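Local coordinates for protein cruciferin (Brassica napus, PDB 3KGL) that probably serves as a seed storage protein, a nutrient reservoir of the 11S globulin family, at residues 340-345 with 407-412; 336-341 with 385-390; 86-91 with 138-143; 74-79 with 161-166. One frame throughout, in Å; residues are numbered along the deposited sequence.

Contact 1: residues 340-345 with 407-412; sequences WNANAN and QINTLA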
# COMPACT_ATOMS: atom_id res chain seq x y z
N TRP A 340 1.22 24.13 0.01
CA TRP A 340 1.03 22.85 0.68
C TRP A 340 1.40 21.75 -0.30
O TRP A 340 1.66 22.02 -1.45
CB TRP A 340 -0.40 22.69 1.17
CG TRP A 340 -1.44 22.26 0.15
CD1 TRP A 340 -1.75 20.97 -0.23
CD2 TRP A 340 -2.35 23.11 -0.58
NE1 TRP A 340 -2.77 20.98 -1.15
CE2 TRP A 340 -3.15 22.27 -1.38
CE3 TRP A 340 -2.55 24.49 -0.64
CZ2 TRP A 340 -4.13 22.77 -2.22
CZ3 TRP A 340 -3.52 24.98 -1.48
CH2 TRP A 340 -4.29 24.13 -2.26
N ASN A 341 1.46 20.52 0.17
CA ASN A 341 1.70 19.41 -0.75
C ASN A 341 0.43 18.62 -0.98
O ASN A 341 -0.23 18.19 -0.03
CB ASN A 341 2.86 18.55 -0.25
CG ASN A 341 4.17 19.29 -0.24
OD1 ASN A 341 4.30 20.30 -0.93
ND2 ASN A 341 5.14 18.82 0.53
N ALA A 342 0.07 18.44 -2.25
CA ALA A 342 -1.20 17.85 -2.63
C ALA A 342 -1.24 16.35 -2.39
O ALA A 342 -2.32 15.79 -2.16
CB ALA A 342 -1.50 18.15 -4.06
N ASN A 343 -0.08 15.70 -2.44
CA ASN A 343 -0.01 14.24 -2.45
C ASN A 343 1.17 13.63 -1.71
O ASN A 343 1.47 12.45 -1.87
CB ASN A 343 -0.04 13.70 -3.88
CG ASN A 343 1.13 14.21 -4.74
OD1 ASN A 343 1.74 15.25 -4.46
ND2 ASN A 343 1.42 13.48 -5.82
N ALA A 344 1.84 14.44 -0.89
CA ALA A 344 3.01 13.95 -0.17
C ALA A 344 3.13 14.50 1.24
O ALA A 344 2.66 15.59 1.56
CB ALA A 344 4.27 14.27 -0.95
N ASN A 345 3.77 13.72 2.09
CA ASN A 345 4.20 14.23 3.37
C ASN A 345 5.62 14.72 3.20
O ASN A 345 6.41 14.09 2.51
CB ASN A 345 4.13 13.15 4.42
CG ASN A 345 2.72 12.84 4.81
OD1 ASN A 345 1.78 13.54 4.39
ND2 ASN A 345 2.53 11.79 5.60
N GLN A 407 3.36 17.23 -5.96
CA GLN A 407 2.66 18.40 -6.46
C GLN A 407 2.54 19.49 -5.38
O GLN A 407 1.82 19.33 -4.40
CB GLN A 407 1.26 18.02 -6.95
CG GLN A 407 0.60 19.04 -7.89
CD GLN A 407 1.03 18.89 -9.35
OE1 GLN A 407 1.56 17.85 -9.75
NE2 GLN A 407 0.80 19.93 -10.15
N ILE A 408 3.24 20.61 -5.56
CA ILE A 408 3.06 21.76 -4.68
C ILE A 408 1.91 22.65 -5.19
O ILE A 408 1.77 22.89 -6.38
CB ILE A 408 4.36 22.59 -4.58
CG1 ILE A 408 5.59 21.69 -4.60
CG2 ILE A 408 4.38 23.43 -3.31
CD1 ILE A 408 6.84 22.36 -4.08
N ASN A 409 1.07 23.11 -4.26
CA ASN A 409 -0.01 24.05 -4.55
C ASN A 409 0.20 25.34 -3.77
O ASN A 409 0.33 25.31 -2.55
CB ASN A 409 -1.36 23.44 -4.21
CG ASN A 409 -1.83 22.43 -5.26
OD1 ASN A 409 -1.32 22.40 -6.38
ND2 ASN A 409 -2.81 21.60 -4.90
N THR A 410 0.25 26.46 -4.46
CA THR A 410 0.50 27.73 -3.78
C THR A 410 -0.83 28.37 -3.36
O THR A 410 -1.86 28.12 -3.98
CB THR A 410 1.33 28.70 -4.68
OG1 THR A 410 0.66 28.92 -5.92
CG2 THR A 410 2.68 28.11 -4.98
N LEU A 411 -0.81 29.18 -2.31
CA LEU A 411 -2.00 29.95 -1.93
C LEU A 411 -1.92 31.36 -2.47
O LEU A 411 -2.94 32.02 -2.62
CB LEU A 411 -2.16 30.01 -0.42
CG LEU A 411 -2.45 28.72 0.33
CD1 LEU A 411 -2.16 28.92 1.80
CD2 LEU A 411 -3.89 28.27 0.12
N ALA A 412 -0.71 31.83 -2.76
CA ALA A 412 -0.53 33.18 -3.28
C ALA A 412 0.41 33.19 -4.48
O ALA A 412 1.43 32.52 -4.49
CB ALA A 412 -0.01 34.11 -2.20

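Contact 2: residues 336-341 with 385-390; sequences VLPQWN and SVVKRA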
# COMPACT_ATOMS: atom_id res chain seq x y z
N VAL A 336 9.20 32.17 0.63
CA VAL A 336 8.58 31.12 -0.16
C VAL A 336 7.11 31.15 0.12
O VAL A 336 6.65 30.67 1.16
CB VAL A 336 9.12 29.73 0.18
CG1 VAL A 336 8.81 28.77 -0.96
CG2 VAL A 336 10.61 29.79 0.46
N LEU A 337 6.37 31.73 -0.81
CA LEU A 337 4.92 31.81 -0.74
C LEU A 337 4.26 30.58 -0.13
O LEU A 337 4.65 29.44 -0.42
CB LEU A 337 4.37 32.04 -2.13
CG LEU A 337 4.98 33.29 -2.75
CD1 LEU A 337 4.45 33.51 -4.14
CD2 LEU A 337 4.64 34.46 -1.84
N PRO A 338 3.23 30.80 0.69
CA PRO A 338 2.44 29.76 1.34
C PRO A 338 2.01 28.66 0.38
O PRO A 338 1.17 28.88 -0.49
CB PRO A 338 1.21 30.53 1.83
CG PRO A 338 1.68 31.92 2.01
CD PRO A 338 2.67 32.15 0.92
N GLN A 339 2.59 27.47 0.56
CA GLN A 339 2.28 26.31 -0.26
C GLN A 339 1.89 25.11 0.61
O GLN A 339 2.17 25.08 1.80
CB GLN A 339 3.51 25.94 -1.12
CG GLN A 339 4.74 25.50 -0.32
CD GLN A 339 6.04 25.61 -1.10
OE1 GLN A 339 6.97 24.81 -0.92
NE2 GLN A 339 6.12 26.61 -1.98
N TRP A 340 1.22 24.13 0.01
CA TRP A 340 1.03 22.85 0.68
C TRP A 340 1.40 21.75 -0.30
O TRP A 340 1.66 22.02 -1.45
CB TRP A 340 -0.40 22.69 1.17
CG TRP A 340 -1.44 22.26 0.15
CD1 TRP A 340 -1.75 20.97 -0.23
CD2 TRP A 340 -2.35 23.11 -0.58
NE1 TRP A 340 -2.77 20.98 -1.15
CE2 TRP A 340 -3.15 22.27 -1.38
CE3 TRP A 340 -2.55 24.49 -0.64
CZ2 TRP A 340 -4.13 22.77 -2.22
CZ3 TRP A 340 -3.52 24.98 -1.48
CH2 TRP A 340 -4.29 24.13 -2.26
N ASN A 341 1.46 20.52 0.17
CA ASN A 341 1.70 19.41 -0.75
C ASN A 341 0.43 18.62 -0.98
O ASN A 341 -0.23 18.19 -0.03
CB ASN A 341 2.86 18.55 -0.25
CG ASN A 341 4.17 19.29 -0.24
OD1 ASN A 341 4.30 20.30 -0.93
ND2 ASN A 341 5.14 18.82 0.53
N SER A 385 -0.18 23.74 5.33
CA SER A 385 0.32 24.80 4.47
C SER A 385 1.41 25.60 5.17
O SER A 385 1.30 25.92 6.36
CB SER A 385 -0.83 25.72 4.00
OG SER A 385 -2.05 25.38 4.66
N VAL A 386 2.46 25.92 4.41
CA VAL A 386 3.71 26.38 4.98
C VAL A 386 4.15 27.68 4.35
O VAL A 386 4.16 27.80 3.13
CB VAL A 386 4.85 25.37 4.71
CG1 VAL A 386 6.13 25.72 5.49
CG2 VAL A 386 4.40 23.97 5.06
N VAL A 387 4.54 28.65 5.18
CA VAL A 387 5.32 29.79 4.69
C VAL A 387 6.66 29.88 5.42
O VAL A 387 6.78 29.54 6.59
CB VAL A 387 4.57 31.11 4.81
CG1 VAL A 387 4.68 31.66 6.23
CG2 VAL A 387 5.12 32.10 3.80
N LYS A 388 7.68 30.33 4.70
CA LYS A 388 9.01 30.45 5.29
C LYS A 388 9.69 31.71 4.76
O LYS A 388 9.68 31.95 3.57
CB LYS A 388 9.84 29.19 5.02
CG LYS A 388 9.31 28.28 3.89
CD LYS A 388 10.09 26.96 3.80
CE LYS A 388 9.29 25.89 3.04
NZ LYS A 388 9.28 26.04 1.54
N ARG A 389 10.23 32.54 5.66
CA ARG A 389 10.98 33.72 5.27
C ARG A 389 12.42 33.55 5.73
O ARG A 389 12.66 33.17 6.87
CB ARG A 389 10.38 34.97 5.90
CG ARG A 389 10.97 36.28 5.37
CD ARG A 389 10.58 37.51 6.20
NE ARG A 389 11.66 37.97 7.07
CZ ARG A 389 11.59 38.03 8.40
NH1 ARG A 389 10.47 37.68 9.01
NH2 ARG A 389 12.62 38.46 9.11
N ALA A 390 13.38 33.82 4.86
CA ALA A 390 14.78 33.63 5.23
C ALA A 390 15.18 34.74 6.19
O ALA A 390 14.71 35.87 6.09
CB ALA A 390 15.68 33.61 4.00

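Contact 3: residues 86-91 with 138-143; sequences TFQDSS and GFRDMH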
# COMPACT_ATOMS: atom_id res chain seq x y z
N THR A 86 32.43 -3.13 -11.96
CA THR A 86 32.83 -1.97 -12.75
C THR A 86 34.30 -1.60 -12.52
O THR A 86 35.15 -1.78 -13.39
CB THR A 86 31.96 -0.74 -12.42
OG1 THR A 86 30.73 -1.16 -11.81
CG2 THR A 86 31.66 0.08 -13.67
N PHE A 87 34.58 -1.06 -11.33
CA PHE A 87 35.92 -0.56 -11.00
C PHE A 87 36.94 -1.66 -10.74
O PHE A 87 36.59 -2.83 -10.54
CB PHE A 87 35.85 0.43 -9.83
CG PHE A 87 35.51 1.84 -10.24
CD1 PHE A 87 36.47 2.83 -10.22
CD2 PHE A 87 34.24 2.16 -10.68
CE1 PHE A 87 36.16 4.13 -10.61
CE2 PHE A 87 33.92 3.45 -11.07
CZ PHE A 87 34.89 4.44 -11.04
N GLN A 88 38.22 -1.25 -10.75
CA GLN A 88 39.35 -2.16 -10.59
C GLN A 88 40.44 -1.48 -9.74
O GLN A 88 40.69 -0.28 -9.88
CB GLN A 88 39.89 -2.58 -11.97
CG GLN A 88 41.15 -3.44 -11.97
CD GLN A 88 42.42 -2.64 -12.26
OE1 GLN A 88 43.51 -3.20 -12.36
NE2 GLN A 88 42.27 -1.32 -12.40
N ASP A 89 41.09 -2.25 -8.87
CA ASP A 89 42.06 -1.70 -7.92
C ASP A 89 43.50 -2.21 -8.09
O ASP A 89 43.77 -3.39 -7.90
CB ASP A 89 41.63 -1.99 -6.48
CG ASP A 89 40.93 -0.83 -5.84
OD1 ASP A 89 40.32 -1.01 -4.77
OD2 ASP A 89 41.00 0.28 -6.42
N SER A 90 44.41 -1.30 -8.42
CA SER A 90 45.82 -1.66 -8.48
C SER A 90 46.23 -2.31 -7.16
O SER A 90 45.86 -1.85 -6.08
CB SER A 90 46.70 -0.42 -8.73
OG SER A 90 46.54 0.08 -10.04
N SER A 91 46.97 -3.41 -7.26
CA SER A 91 47.62 -3.99 -6.09
C SER A 91 48.97 -3.31 -5.93
O SER A 91 49.77 -3.27 -6.87
CB SER A 91 47.77 -5.51 -6.23
OG SER A 91 48.49 -5.87 -7.40
N GLY A 138 50.84 -10.44 -9.61
CA GLY A 138 49.96 -10.19 -8.48
C GLY A 138 48.56 -9.81 -8.92
O GLY A 138 48.36 -9.28 -10.02
N PHE A 139 47.58 -10.09 -8.06
CA PHE A 139 46.19 -9.82 -8.37
C PHE A 139 45.76 -8.39 -8.01
O PHE A 139 46.28 -7.80 -7.05
CB PHE A 139 45.26 -10.84 -7.69
CG PHE A 139 44.98 -10.56 -6.24
CD1 PHE A 139 44.18 -9.49 -5.86
CD2 PHE A 139 45.52 -11.36 -5.25
CE1 PHE A 139 43.93 -9.22 -4.53
CE2 PHE A 139 45.27 -11.10 -3.91
CZ PHE A 139 44.48 -10.03 -3.55
N ARG A 140 44.83 -7.85 -8.77
CA ARG A 140 44.19 -6.58 -8.42
C ARG A 140 42.83 -6.89 -7.80
O ARG A 140 42.54 -8.03 -7.45
CB ARG A 140 44.02 -5.70 -9.66
CG ARG A 140 43.12 -6.28 -10.74
CD ARG A 140 43.89 -7.19 -11.70
NE ARG A 140 44.33 -6.48 -12.90
CZ ARG A 140 45.19 -6.98 -13.78
NH1 ARG A 140 45.72 -8.19 -13.59
NH2 ARG A 140 45.54 -6.27 -14.85
N ASP A 141 41.99 -5.88 -7.66
CA ASP A 141 40.72 -6.07 -6.97
C ASP A 141 39.53 -5.69 -7.83
O ASP A 141 39.40 -4.55 -8.27
CB ASP A 141 40.70 -5.28 -5.67
CG ASP A 141 39.50 -5.61 -4.82
OD1 ASP A 141 38.53 -6.15 -5.38
OD2 ASP A 141 39.53 -5.33 -3.60
N MET A 142 38.64 -6.65 -8.05
CA MET A 142 37.40 -6.39 -8.74
C MET A 142 36.32 -6.08 -7.71
O MET A 142 36.24 -6.73 -6.68
CB MET A 142 36.99 -7.60 -9.58
CG MET A 142 38.05 -8.08 -10.55
SD MET A 142 37.73 -9.77 -11.08
CE MET A 142 36.12 -9.60 -11.85
N HIS A 143 35.49 -5.08 -8.00
CA HIS A 143 34.43 -4.69 -7.08
C HIS A 143 33.52 -3.62 -7.67
O HIS A 143 33.86 -3.00 -8.68
CB HIS A 143 35.01 -4.23 -5.73
CG HIS A 143 35.91 -3.02 -5.83
ND1 HIS A 143 35.45 -1.79 -6.24
CD2 HIS A 143 37.22 -2.87 -5.56
CE1 HIS A 143 36.45 -0.92 -6.22
NE2 HIS A 143 37.54 -1.55 -5.81

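Contact 4: residues 74-79 with 161-166; sequences GLMGRV and VAQWFY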
# COMPACT_ATOMS: atom_id res chain seq x y z
N GLY A 74 33.38 12.95 -0.19
CA GLY A 74 33.91 11.62 0.04
C GLY A 74 33.59 10.57 -1.01
O GLY A 74 33.26 10.89 -2.15
N LEU A 75 33.69 9.31 -0.61
CA LEU A 75 33.44 8.18 -1.50
C LEU A 75 32.18 7.42 -1.07
O LEU A 75 31.83 7.41 0.11
CB LEU A 75 34.66 7.24 -1.51
CG LEU A 75 35.95 7.89 -2.02
CD1 LEU A 75 37.12 6.94 -1.98
CD2 LEU A 75 35.74 8.38 -3.43
N MET A 76 31.49 6.81 -2.03
CA MET A 76 30.36 5.93 -1.73
C MET A 76 30.34 4.67 -2.57
O MET A 76 30.73 4.66 -3.73
CB MET A 76 29.04 6.65 -1.93
CG MET A 76 27.90 5.69 -2.13
SD MET A 76 26.36 6.53 -2.51
CE MET A 76 26.76 7.22 -4.11
N GLY A 77 29.86 3.59 -1.97
CA GLY A 77 29.75 2.32 -2.64
C GLY A 77 28.37 1.72 -2.44
O GLY A 77 27.91 1.53 -1.32
N ARG A 78 27.71 1.44 -3.55
CA ARG A 78 26.43 0.76 -3.54
C ARG A 78 26.78 -0.65 -3.98
O ARG A 78 27.78 -0.84 -4.68
CB ARG A 78 25.50 1.41 -4.56
CG ARG A 78 24.11 1.83 -4.06
CD ARG A 78 23.59 3.05 -4.85
NE ARG A 78 24.06 2.99 -6.23
CZ ARG A 78 24.44 4.05 -6.94
NH1 ARG A 78 24.40 5.26 -6.40
NH2 ARG A 78 24.86 3.89 -8.19
N VAL A 79 25.99 -1.63 -3.57
CA VAL A 79 26.14 -3.00 -4.05
C VAL A 79 24.77 -3.60 -4.25
O VAL A 79 24.05 -3.83 -3.28
CB VAL A 79 26.90 -3.89 -3.06
CG1 VAL A 79 26.97 -5.31 -3.59
CG2 VAL A 79 28.29 -3.34 -2.80
N VAL A 161 19.51 -2.74 -0.85
CA VAL A 161 20.80 -2.28 -1.36
C VAL A 161 21.75 -1.88 -0.23
O VAL A 161 21.38 -1.09 0.64
CB VAL A 161 20.63 -1.08 -2.29
CG1 VAL A 161 21.98 -0.62 -2.80
CG2 VAL A 161 19.69 -1.41 -3.44
N ALA A 162 22.97 -2.41 -0.24
CA ALA A 162 23.95 -2.06 0.79
C ALA A 162 24.81 -0.89 0.36
O ALA A 162 25.22 -0.83 -0.79
CB ALA A 162 24.83 -3.25 1.11
N GLN A 163 25.09 0.03 1.28
CA GLN A 163 25.95 1.20 1.02
C GLN A 163 26.91 1.47 2.16
O GLN A 163 26.59 1.27 3.33
CB GLN A 163 25.12 2.46 0.84
CG GLN A 163 24.74 2.75 -0.59
CD GLN A 163 23.81 3.93 -0.68
OE1 GLN A 163 23.45 4.52 0.33
NE2 GLN A 163 23.40 4.27 -1.90
N TRP A 164 28.10 1.96 1.80
CA TRP A 164 29.12 2.37 2.76
C TRP A 164 29.67 3.73 2.32
O TRP A 164 29.77 4.01 1.13
CB TRP A 164 30.26 1.34 2.84
CG TRP A 164 30.88 1.05 1.50
CD1 TRP A 164 30.56 0.03 0.66
CD2 TRP A 164 31.91 1.80 0.84
NE1 TRP A 164 31.32 0.10 -0.48
CE2 TRP A 164 32.16 1.17 -0.39
CE3 TRP A 164 32.65 2.94 1.18
CZ2 TRP A 164 33.11 1.64 -1.29
CZ3 TRP A 164 33.60 3.40 0.28
CH2 TRP A 164 33.81 2.75 -0.93
N PHE A 165 30.04 4.58 3.29
CA PHE A 165 30.59 5.89 2.98
C PHE A 165 31.98 6.08 3.58
O PHE A 165 32.26 5.59 4.67
CB PHE A 165 29.65 6.99 3.47
CG PHE A 165 28.30 6.96 2.82
CD1 PHE A 165 28.07 7.62 1.62
CD2 PHE A 165 27.25 6.26 3.40
CE1 PHE A 165 26.83 7.58 1.02
CE2 PHE A 165 26.01 6.22 2.81
CZ PHE A 165 25.79 6.88 1.62
N TYR A 166 32.85 6.79 2.85
CA TYR A 166 34.21 7.08 3.31
C TYR A 166 34.54 8.55 3.17
O TYR A 166 34.33 9.14 2.11
CB TYR A 166 35.25 6.26 2.54
CG TYR A 166 36.69 6.56 2.95
CD1 TYR A 166 37.22 6.02 4.11
CD2 TYR A 166 37.51 7.37 2.18
CE1 TYR A 166 38.53 6.28 4.49
CE2 TYR A 166 38.81 7.65 2.55
CZ TYR A 166 39.32 7.09 3.71
OH TYR A 166 40.63 7.35 4.10

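Contact 1: residues 340-345 with 407-412
Ala342 N donates to Gln407 O at 2.9 Å in a nearly straight bond (177° at the hydrogen). One step on, the carboxamide of Asn343 continues the ladder in place of a backbone group: its OD1 accepts from Gln407 N at 3.0 Å, CG standing between the backbone N and the carbonyl carbon (chi1 59°), which turns the amide toward the facing strand. Trp340 and Asn409 bond in both directions, with Trp340 N 3.0 Å from Asn409 O and Asn409 N 3.1 Å from Trp340 O. This is an antiparallel pairing of strand 408-410 with the end of strand 334-341 in the C-terminal cupin domain. Beside it, Asn341 OD1 lies near Ile408 CG2 but is hydrogen-bonded to Lys401. On the Trp340 side of the sheet the indole reaches over its neighbour, and Asn409 CB sits 3.4 Å from the centroid of the six-membered ring, 10° off its normal, a CH-pi contact. Leu411 CD2 touches the ring edge at CZ3 (3.7 Å). With an alanine in place of Trp340, Asn409 CB and Leu411 CD2 would probably lose their aromatic partner, and the stack with Phe60 of the second subunit would go too. That subunit's Pro81 also packs on Gln407 and Asn409.

Contact 2: residues 336-341 with 385-390
Val386 O is approached by two groups of the facing strand: Gln339 N donates a hydrogen bond at 3.0 Å, and Pro338 CA lies 3.2 Å away in a CA-H...O contact. Gln339 O accepts in turn from Val386 N at 2.8 Å. These bonds belong to an antiparallel pair interrupted by a beta bulge. Gln339 pairs with Val386 and Val336 with Lys388, so Leu337 and Pro338 together face the single residue Val387, and the register slips by one. On the far side of the bulge, Val336 N bonds to Lys388 O (3.0 Å). The N-to-C directions of the short strand segments are 149° apart, within the C-terminal cupin barrel.

Pro338 and Val387 run alongside each other, with the proline ring's CD 3.8 Å from Val387 CG2, the methyl that a chi1 of 82° places anti to the backbone N. The second subunit packs on this pair, its Ala231 on Pro338 and its Val227 on Val387. On the face of Val336 and Lys388, Val336 touches Ile330 of strand 324-331 in the opposing sheet, and Lys388 makes a long, weak ion pair with Glu399. The lysine chain crosses Val336 at a slant and bends at its last torsion, which brings Lys388 NZ to 3.7 Å from Val336 CG1.

Contact 3: residues 86-91 with 138-143
Asp89 CB packs against Asp141 CB at 3.5 Å, the two residues forming a hydrogen-bonded antiparallel pair. Further out, Asp89 CG lies at the edge of the His143 imidazole, in the ring plane, and Asp89 OD1 accepts from His143 NE2 at 3.0 Å. The donor keeps OD1 within 9° of its own ring plane but approaches from above the carboxylate, 79° out of its plane. His143 CG sits between the backbone N and the carbonyl carbon (chi1 61°), which swings the imidazole across to the aspartate and also carries CE1 to 3.9 Å from Phe87 CB. Replacing His143 by a phenylalanine would probably leave Asp89 OD1 without this donor, with Glu424 of the third subunit, a like charge, still close by.

Backbone bonds support the arrangement: Asp89 N to Asp141 O spans 2.9 Å and Asp141 N to Asp89 O 3.1 Å. On the face that carries Gln88, its OE1 takes a weak hydrogen bond from Arg140 NE at 3.4 Å. The carboxylate of Asp141 is engaged across the subunit boundary, in a salt bridge with Lys441 of the third subunit. The whole is a short antiparallel ribbon at the margin of the N-terminal cupin domain, closing a long glycine- and glutamine-rich connection that is mostly unmodelled.

Contact 4: residues 74-79 with 161-166
Trp164 lays its indole flat over the backbone of Gly77, which has no side chain to hold the ring off. Gly77 N stands 3.7 Å above the ring plane, over its centre, and Gly77 CA makes a CH-pi contact 3.8 Å from the centroid of the five-membered ring. With CG between the backbone N and the carbonyl carbon (chi1 55°), the indole folds back across the paired strand. On the same face, Leu75 CD1 comes obliquely to within 4.2 Å of Tyr166 CD2.

The other face carries two pairs of neighbouring side chains. Met76 and Phe165 run alongside, with Met76 SD 3.7 Å from Phe165 CE1, an oblique Met-aromatic contact. Arg78 and Gln163 also lie together, their flat groups turned 51° apart; the guanidinium is salt-bridged to Glu147. Val161 CG1 closes on the aliphatic part of Arg78, 3.5 Å from its CG.

Beneath the side chains the strands are antiparallel and regular, held by five backbone bonds from Leu75 N to Tyr166 O (2.8 Å) through to Val79 N to Ala162 O (3.0 Å). Met76 and Gln163 touch Ile155 of the opposing sheet, whereas Trp164 meets Pro422 of the third subunit, as expected of a wall of the cupin jelly-roll barrel, one face inward and the other at a subunit interface.

In the fold
From the N terminus, strand 73-79 is the first of these segments, in the first cupin domain. Contact 3 closes first, joining 86-91 to 138-143 across the largely unmodelled connection, and it falls within the wider loop that contact 4 closes at 161-166. Strand 141-150 pairs with both 73-79 and 87-89, tying the two contacts, whose centres are about 17 Å apart, into one sheet facing the third subunit. In the second cupin domain, contacts 2 and 1 set out from the same strand, 334-341: 385-390 returns to it first, then 408-410, extending the sheet against the second subunit. The two domains' contacts lie on opposite sides of the chain's centre, contacts 1 and 4 about 33 Å apart between centres.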